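Local coordinates for SprT-like domain-containing protein Spartan (Homo sapiens, PDB 6MDW) that cleaves proteins covalently cross-linked to DNA, acting as a DNA-dependent zinc metalloprotease that protects the genome during DNA synthesis, at residues C68-S73 / L90-H95. Numbering follows the deposited sequence. Where two conformers were deposited one is given.
Sequences CSIRLS and LHEMIH. With ZN (zinc ion), chain F.
The catalytic zinc ion is gripped by His-91 NE2 at 2.0 Å and His-95 NE2 at 2.1 Å, both on the helix whose Glu-92 and Met-93 lean on Ile-70 of strand 68-73. This is the HExxH motif of zincin-type metalloproteases, in the SprT-like domain: the two histidines, one helical turn apart, face the metal together, and His-110 adds a third imidazole. Histidine suits this work because one ring nitrogen can bind zinc while the other is used elsewhere; ND1 of His-91 is hydrogen-bonded to Thr-130 O, which helps fix the rotation of the ring.

Strand 68-73, between strands 45-49 and 57-61, backs the helix with purely apolar contacts. Beta-branched Ile-70 suits a strand and offers the helix separate apolar branches for Glu-92 and Met-93. CG2 lies 3.7 Å from Glu-92 CB, so the active-site glutamate rests its aliphatic base on the sheet. Glu-92 then bends at chi2 (-52°), turning its carboxylate to the metal side, where OE2 stands 5.0 Å from the zinc ion, too far to be a ligand. Replacing Ile-70 with an alanine removes both branches and would probably open a gap beneath Glu-92 CB, leaving the catalytic side chain freer to shift.

Met-93 sets off away from the strand, and its flexible thioether chain suits the irregular apolar pocket formed by Phe-29, Phe-32, Phe-37 and Leu-41. Crossing it at about a right angle, the extended arm of Ile-70 (chi2 171°) brings CD1 to 3.8 Å from Met-93 CG.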
ATOM      1  N   CYS A  68      -8.029  -5.793   8.747  1.00 18.75           N
ATOM      2  CA  CYS A  68      -7.254  -5.031   7.776  1.00 17.00           C
ATOM      3  C   CYS A  68      -6.404  -6.006   6.951  1.00 14.29           C
ATOM      4  O   CYS A  68      -5.835  -6.964   7.495  1.00 14.80           O
ATOM      5  CB  CYS A  68      -6.380  -4.002   8.490  1.00 26.18           C
ATOM      6  SG  CYS A  68      -5.291  -3.096   7.376  1.00 29.00           S
ATOM      7  N   SER A  69      -6.366  -5.790   5.626  1.00 12.19           N
ATOM      8  CA  SER A  69      -5.641  -6.629   4.673  0.50 13.66           C
ATOM      9  C   SER A  69      -4.606  -5.755   3.950  1.00 12.36           C
ATOM     10  O   SER A  69      -4.922  -4.602   3.609  1.00 17.24           O
ATOM     11  CB  SER A  69      -6.586  -7.260   3.663  0.50 14.25           C
ATOM     12  OG  SER A  69      -7.422  -8.256   4.260  0.50 18.26           O
ATOM     13  N   ILE A  70      -3.410  -6.298   3.731  1.00  8.98           N
ATOM     14  CA  ILE A  70      -2.399  -5.662   2.897  1.00  8.04           C
ATOM     15  C   ILE A  70      -2.116  -6.602   1.731  1.00  8.50           C
ATOM     16  O   ILE A  70      -1.990  -7.818   1.932  1.00  7.56           O
ATOM     17  CB  ILE A  70      -1.115  -5.394   3.708  1.00  7.55           C
ATOM     18  CG1 ILE A  70      -1.378  -4.423   4.855  1.00  9.96           C
ATOM     19  CG2 ILE A  70       0.062  -4.955   2.826  1.00  8.58           C
ATOM     20  CD1 ILE A  70      -0.184  -4.294   5.815  1.00  8.89           C
ATOM     21  N   ARG A  71      -1.954  -6.030   0.527  1.00  8.74           N
ATOM     22  CA  ARG A  71      -1.592  -6.740  -0.668  0.50  9.45           C
ATOM     23  C   ARG A  71      -0.363  -6.079  -1.290  1.00  9.09           C
ATOM     24  O   ARG A  71      -0.352  -4.836  -1.346  1.00  9.57           O
ATOM     25  CB  ARG A  71      -2.767  -6.700  -1.646  0.50 13.15           C
ATOM     26  CG  ARG A  71      -4.067  -7.157  -1.014  0.50 14.16           C
ATOM     27  CD  ARG A  71      -3.978  -8.644  -0.781  0.50 15.67           C
ATOM     28  NE  ARG A  71      -5.254  -9.175  -0.353  0.50 16.17           N
ATOM     29  CZ  ARG A  71      -5.526  -9.576   0.880  0.50 14.19           C
ATOM     30  NH1 ARG A  71      -4.655  -9.386   1.854  0.50 11.45           N
ATOM     31  NH2 ARG A  71      -6.660 -10.211   1.122  0.50 18.24           N
ATOM     32  N   LEU A  72       0.599  -6.898  -1.706  1.00  8.59           N
ATOM     33  CA  LEU A  72       1.823  -6.459  -2.371  0.50  7.23           C
ATOM     34  C   LEU A  72       1.816  -7.019  -3.794  1.00  8.75           C
ATOM     35  O   LEU A  72       1.509  -8.211  -3.987  1.00  9.12           O
ATOM     36  CB  LEU A  72       3.060  -6.984  -1.633  0.50  6.79           C
ATOM     37  CG  LEU A  72       3.372  -6.303  -0.300  0.50  7.95           C
ATOM     38  CD1 LEU A  72       4.527  -6.976   0.376  0.50  9.14           C
ATOM     39  CD2 LEU A  72       3.701  -4.836  -0.474  0.50  6.50           C
ATOM     40  N   SER A  73       2.192  -6.189  -4.774  1.00  7.89           N
ATOM     41  CA  SER A  73       2.182  -6.574  -6.182  1.00  8.56           C
ATOM     42  C   SER A  73       3.372  -7.469  -6.503  1.00 10.43           C
ATOM     43  O   SER A  73       4.512  -6.992  -6.557  1.00  8.28           O
ATOM     44  CB  SER A  73       2.199  -5.339  -7.029  1.00  9.68           C
ATOM     45  OG  SER A  73       2.339  -5.705  -8.383  1.00 10.38           O
ATOM     46  N   LEU A  90       6.395  -1.628   4.628  1.00  6.65           N
ATOM     47  CA  LEU A  90       6.375  -0.818   5.867  1.00  7.34           C
ATOM     48  C   LEU A  90       5.399   0.350   5.697  1.00  6.05           C
ATOM     49  O   LEU A  90       4.690   0.710   6.626  1.00  6.95           O
ATOM     50  CB  LEU A  90       7.790  -0.371   6.221  1.00  6.54           C
ATOM     51  CG  LEU A  90       8.659  -1.448   6.843  1.00  7.07           C
ATOM     52  CD1 LEU A  90      10.093  -0.987   6.873  1.00  7.60           C
ATOM     53  CD2 LEU A  90       8.150  -1.862   8.219  1.00  8.79           C
ATOM     54  N   HIS A  91       5.363   0.953   4.494  1.00  5.60           N
ATOM     55  CA  HIS A  91       4.406   2.007   4.201  1.00  6.99           C
ATOM     56  C   HIS A  91       2.969   1.527   4.443  1.00  6.17           C
ATOM     57  O   HIS A  91       2.198   2.172   5.140  1.00  5.78           O
ATOM     58  CB  HIS A  91       4.608   2.497   2.762  1.00  7.48           C
ATOM     59  CG  HIS A  91       3.671   3.558   2.298  1.00  7.54           C
ATOM     60  ND1 HIS A  91       4.118   4.825   1.921  1.00  8.93           N
ATOM     61  CD2 HIS A  91       2.328   3.557   2.106  1.00  9.51           C
ATOM     62  CE1 HIS A  91       3.068   5.542   1.546  1.00  8.03           C
ATOM     63  NE2 HIS A  91       1.956   4.801   1.662  1.00  7.98           N
ATOM     64  N   GLU A  92       2.633   0.364   3.880  1.00  6.00           N
ATOM     65  CA  GLU A  92       1.303  -0.182   4.061  1.00  6.06           C
ATOM     66  C   GLU A  92       1.023  -0.506   5.534  1.00  6.26           C
ATOM     67  O   GLU A  92      -0.080  -0.304   6.017  1.00  7.47           O
ATOM     68  CB  GLU A  92       1.077  -1.443   3.218  1.00  6.88           C
ATOM     69  CG  GLU A  92       1.228  -1.216   1.720  1.00 10.44           C
ATOM     70  CD  GLU A  92       0.414  -0.068   1.179  1.00 14.14           C
ATOM     71  OE1 GLU A  92      -0.697   0.222   1.675  1.00 13.37           O
ATOM     72  OE2 GLU A  92       0.931   0.579   0.231  1.00 26.11           O
ATOM     73  N   MET A  93       2.032  -1.021   6.245  1.00  5.41           N
ATOM     74  CA  MET A  93       1.824  -1.342   7.668  1.00  5.99           C
ATOM     75  C   MET A  93       1.559  -0.098   8.515  1.00  6.81           C
ATOM     76  O   MET A  93       0.825  -0.193   9.512  1.00  7.20           O
ATOM     77  CB  MET A  93       3.023  -2.135   8.182  1.00  5.57           C
ATOM     78  CG  MET A  93       3.100  -3.557   7.589  1.00  6.52           C
ATOM     79  SD  MET A  93       4.544  -4.521   8.144  1.00  8.82           S
ATOM     80  CE  MET A  93       4.035  -4.910   9.820  1.00  9.19           C
ATOM     81  N   ILE A  94       2.104   1.053   8.122  1.00  6.05           N
ATOM     82  CA  ILE A  94       1.791   2.292   8.822  1.00  6.64           C
ATOM     83  C   ILE A  94       0.315   2.630   8.620  1.00  6.16           C
ATOM     84  O   ILE A  94      -0.409   2.926   9.555  1.00  7.07           O
ATOM     85  CB  ILE A  94       2.687   3.460   8.374  1.00  6.06           C
ATOM     86  CG1 ILE A  94       4.152   3.189   8.736  1.00  6.66           C
ATOM     87  CG2 ILE A  94       2.191   4.720   9.031  1.00  7.51           C
ATOM     88  CD1 ILE A  94       5.084   4.188   8.126  1.00  8.02           C
ATOM     89  N   HIS A  95      -0.165   2.552   7.377  1.00  6.54           N
ATOM     90  CA  HIS A  95      -1.607   2.758   7.147  1.00  6.67           C
ATOM     91  C   HIS A  95      -2.414   1.777   7.997  1.00  8.25           C
ATOM     92  O   HIS A  95      -3.439   2.140   8.599  1.00  8.07           O
ATOM     93  CB  HIS A  95      -1.953   2.563   5.668  1.00  6.86           C
ATOM     94  CG  HIS A  95      -1.526   3.666   4.747  1.00  6.99           C
ATOM     95  ND1 HIS A  95      -1.794   5.014   4.962  1.00  8.57           N
ATOM     96  CD2 HIS A  95      -0.874   3.590   3.566  1.00  8.79           C
ATOM     97  CE1 HIS A  95      -1.291   5.699   3.933  1.00  9.50           C
ATOM     98  NE2 HIS A  95      -0.708   4.854   3.073  1.00  8.94           N
TER
HETATM   99 ZN    ZN F 805       0.075   5.423   1.211  1.00 11.10          ZN